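PDB 1WY2: Xaa-Pro dipeptidase from Pyrococcus horikoshii, which probably splits dipeptides that carry proline at the C-terminal position and a nonpolar residue at the N-terminal one, as a homodimeric metal-dependent peptidase. Local coordinates for residues 28-33 and 92-97. Numbering follows the deposited sequence. Where two conformers were deposited one is given.
With GOL (glycerol), chain G.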
ATOM      1  N   ASN A  28      -4.183  -8.383  -5.913  1.00 21.21           N
ATOM      2  CA  ASN A  28      -4.753  -7.395  -6.826  1.00 23.62           C
ATOM      3  C   ASN A  28      -4.121  -7.278  -8.208  1.00 22.69           C
ATOM      4  O   ASN A  28      -4.822  -7.337  -9.223  1.00 21.72           O
ATOM      5  CB  ASN A  28      -4.775  -6.017  -6.164  1.00 26.94           C
ATOM      6  CG  ASN A  28      -5.557  -6.011  -4.871  1.00 32.79           C
ATOM      7  OD1 ASN A  28      -6.643  -6.587  -4.790  1.00 35.45           O
ATOM      8  ND2 ASN A  28      -5.015  -5.356  -3.852  1.00 36.62           N
ATOM      9  N   PRO A  29      -2.793  -7.089  -8.278  1.00 22.54           N
ATOM     10  CA  PRO A  29      -2.182  -6.978  -9.607  1.00 20.74           C
ATOM     11  C   PRO A  29      -2.391  -8.223 -10.470  1.00 20.03           C
ATOM     12  O   PRO A  29      -2.595  -8.114 -11.681  1.00 18.40           O
ATOM     13  CB  PRO A  29      -0.706  -6.707  -9.295  1.00 22.35           C
ATOM     14  CG  PRO A  29      -0.514  -7.321  -7.941  1.00 25.20           C
ATOM     15  CD  PRO A  29      -1.782  -6.944  -7.217  1.00 22.93           C
ATOM     16  N   ASN A  30      -2.354  -9.400  -9.851  1.00 18.14           N
ATOM     17  CA  ASN A  30      -2.553 -10.638 -10.596  1.00 16.90           C
ATOM     18  C   ASN A  30      -4.006 -10.820 -11.011  1.00 17.61           C
ATOM     19  O   ASN A  30      -4.291 -11.327 -12.098  1.00 16.83           O
ATOM     20  CB  ASN A  30      -2.081 -11.843  -9.777  1.00 17.75           C
ATOM     21  CG  ASN A  30      -0.580 -11.845  -9.582  1.00 19.07           C
ATOM     22  OD1 ASN A  30       0.160 -11.411 -10.460  1.00 17.63           O
ATOM     23  ND2 ASN A  30      -0.124 -12.344  -8.440  1.00 19.22           N
ATOM     24  N   VAL A  31      -4.932 -10.413 -10.151  1.00 17.10           N
ATOM     25  CA  VAL A  31      -6.345 -10.531 -10.489  1.00 17.91           C
ATOM     26  C   VAL A  31      -6.623  -9.650 -11.701  1.00 18.92           C
ATOM     27  O   VAL A  31      -7.345 -10.040 -12.617  1.00 19.44           O
ATOM     28  CB  VAL A  31      -7.244 -10.093  -9.318  1.00 18.63           C
ATOM     29  CG1 VAL A  31      -8.705 -10.050  -9.763  1.00 18.99           C
ATOM     30  CG2 VAL A  31      -7.074 -11.059  -8.164  1.00 20.42           C
ATOM     31  N   TYR A  32      -6.037  -8.455 -11.709  1.00 18.67           N
ATOM     32  CA  TYR A  32      -6.227  -7.536 -12.826  1.00 19.46           C
ATOM     33  C   TYR A  32      -5.561  -8.082 -14.082  1.00 17.39           C
ATOM     34  O   TYR A  32      -6.137  -8.056 -15.175  1.00 17.11           O
ATOM     35  CB  TYR A  32      -5.627  -6.163 -12.509  1.00 19.29           C
ATOM     36  CG  TYR A  32      -5.696  -5.223 -13.692  1.00 20.12           C
ATOM     37  CD1 TYR A  32      -6.912  -4.678 -14.098  1.00 22.18           C
ATOM     38  CD2 TYR A  32      -4.561  -4.946 -14.457  1.00 19.65           C
ATOM     39  CE1 TYR A  32      -7.001  -3.886 -15.238  1.00 22.52           C
ATOM     40  CE2 TYR A  32      -4.640  -4.153 -15.605  1.00 20.55           C
ATOM     41  CZ  TYR A  32      -5.864  -3.630 -15.988  1.00 22.25           C
ATOM     42  OH  TYR A  32      -5.960  -2.865 -17.133  1.00 24.70           O
ATOM     43  N   TYR A  33      -4.339  -8.577 -13.923  1.00 16.56           N
ATOM     44  CA  TYR A  33      -3.585  -9.109 -15.049  1.00 16.73           C
ATOM     45  C   TYR A  33      -4.348 -10.208 -15.777  1.00 18.04           C
ATOM     46  O   TYR A  33      -4.401 -10.238 -17.003  1.00 19.76           O
ATOM     47  CB  TYR A  33      -2.249  -9.673 -14.568  1.00 16.92           C
ATOM     48  CG  TYR A  33      -1.318 -10.088 -15.688  1.00 17.48           C
ATOM     49  CD1 TYR A  33      -0.684  -9.134 -16.483  1.00 18.04           C
ATOM     50  CD2 TYR A  33      -1.059 -11.435 -15.942  1.00 17.48           C
ATOM     51  CE1 TYR A  33       0.191  -9.511 -17.504  1.00 17.43           C
ATOM     52  CE2 TYR A  33      -0.189 -11.823 -16.959  1.00 18.62           C
ATOM     53  CZ  TYR A  33       0.433 -10.857 -17.736  1.00 18.53           C
ATOM     54  OH  TYR A  33       1.289 -11.236 -18.744  1.00 19.74           O
ATOM     55  N   GLY A  92      -2.939 -24.599  -6.173  1.00 21.29           N
ATOM     56  CA  GLY A  92      -1.804 -23.755  -6.507  1.00 20.39           C
ATOM     57  C   GLY A  92      -2.078 -22.359  -5.976  1.00 18.93           C
ATOM     58  O   GLY A  92      -3.168 -21.828  -6.186  1.00 19.62           O
ATOM     59  N   ILE A  93      -1.103 -21.762  -5.294  1.00 18.98           N
ATOM     60  CA  ILE A  93      -1.287 -20.429  -4.723  1.00 18.57           C
ATOM     61  C   ILE A  93      -0.096 -19.496  -4.929  1.00 17.95           C
ATOM     62  O   ILE A  93       1.013 -19.936  -5.233  1.00 18.38           O
ATOM     63  CB  ILE A  93      -1.573 -20.497  -3.199  1.00 18.42           C
ATOM     64  CG1 ILE A  93      -0.402 -21.168  -2.474  1.00 19.62           C
ATOM     65  CG2 ILE A  93      -2.868 -21.267  -2.940  1.00 20.91           C
ATOM     66  CD1 ILE A  93      -0.474 -21.038  -0.953  1.00 21.36           C
ATOM     67  N   GLU A  94      -0.347 -18.199  -4.764  1.00 18.57           N
ATOM     68  CA  GLU A  94       0.690 -17.177  -4.908  1.00 18.51           C
ATOM     69  C   GLU A  94       1.560 -17.147  -3.655  1.00 18.83           C
ATOM     70  O   GLU A  94       1.094 -17.450  -2.559  1.00 19.86           O
ATOM     71  CB  GLU A  94       0.056 -15.801  -5.083  1.00 17.85           C
ATOM     72  CG  GLU A  94      -0.871 -15.667  -6.274  1.00 19.74           C
ATOM     73  CD  GLU A  94      -1.954 -14.639  -6.030  1.00 20.37           C
ATOM     74  OE1 GLU A  94      -2.740 -14.824  -5.071  1.00 22.11           O
ATOM     75  OE2 GLU A  94      -2.027 -13.648  -6.784  1.00 21.11           O
ATOM     76  N   SER A  95       2.818 -16.759  -3.819  1.00 18.83           N
ATOM     77  CA  SER A  95       3.734 -16.691  -2.687  1.00 21.35           C
ATOM     78  C   SER A  95       3.328 -15.590  -1.713  1.00 21.03           C
ATOM     79  O   SER A  95       3.855 -15.508  -0.604  1.00 21.74           O
ATOM     80  CB  SER A  95       5.159 -16.443  -3.180  1.00 22.00           C
ATOM     81  OG  SER A  95       5.624 -17.539  -3.950  0.50 21.63           O
ATOM     82  N   SER A  96       2.381 -14.755  -2.130  1.00 19.30           N
ATOM     83  CA  SER A  96       1.906 -13.652  -1.305  1.00 20.45           C
ATOM     84  C   SER A  96       0.691 -13.998  -0.439  1.00 20.04           C
ATOM     85  O   SER A  96       0.297 -13.207   0.417  1.00 20.00           O
ATOM     86  CB  SER A  96       1.559 -12.460  -2.195  1.00 22.01           C
ATOM     87  OG  SER A  96       0.633 -12.838  -3.203  1.00 21.31           O
ATOM     88  N   LEU A  97       0.100 -15.168  -0.657  1.00 19.73           N
ATOM     89  CA  LEU A  97      -1.082 -15.554   0.113  1.00 20.35           C
ATOM     90  C   LEU A  97      -0.733 -15.648   1.597  1.00 20.91           C
ATOM     91  O   LEU A  97       0.176 -16.379   1.985  1.00 20.59           O
ATOM     92  CB  LEU A  97      -1.637 -16.889  -0.386  1.00 21.87           C
ATOM     93  CG  LEU A  97      -3.131 -17.080  -0.105  1.00 21.66           C
ATOM     94  CD1 LEU A  97      -3.922 -15.998  -0.834  1.00 21.38           C
ATOM     95  CD2 LEU A  97      -3.572 -18.465  -0.555  1.00 21.28           C
TER
HETATM   96  C1  GOL G1401       3.837 -12.780  -5.684  1.00 34.18           C
HETATM   97  O1  GOL G1401       3.559 -11.577  -4.981  1.00 31.66           O
HETATM   98  C2  GOL G1401       2.775 -13.071  -6.742  1.00 32.37           C
HETATM   99  O2  GOL G1401       2.717 -11.991  -7.679  1.00 31.16           O
HETATM  100  C3  GOL G1401       3.103 -14.368  -7.484  1.00 32.91           C
HETATM  101  O3  GOL G1401       3.175 -15.476  -6.602  1.00 32.36           O
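Asn30 and Glu94 reach for each other from opposite directions, and one hydrogen bond joins them: Asn30 ND2 donates to Glu94 OE2 at 2.8 Å, nearly straight at 166°. The oxygen lies almost in the amide plane but is met on the anti side of the carboxylate, the two planes being turned 47° apart. CG of Asn30 lies anti to the carbonyl carbon (chi1 -67°), which carries the amide out to the carboxylate; Asn30 CB sits 3.5 Å from Glu94 OE2. This is the close-packed part, buried against Ile25 of strand 22-25. On the looser side, by the partly exposed Ser95 and Ser96, a glycerol, probably from the crystallisation liquor, bridges the segments: Asn30 ND2 donates to its O2 at 3.0 Å, while Ser95 N donates to its O3 at 3.1 Å. Arg125 holds Asn30 OD1, so both ends of the amide are engaged. Cut back to alanine, this position would probably leave Arg125 without its amide acceptor and Glu94 OE2 one donor short. Backbone N of Ala26 and Lys27 also donate to Glu94, so a buried, probably ionised carboxylate joins the first turn of helix 28-35 and the link before it to the turn after strand 90-93.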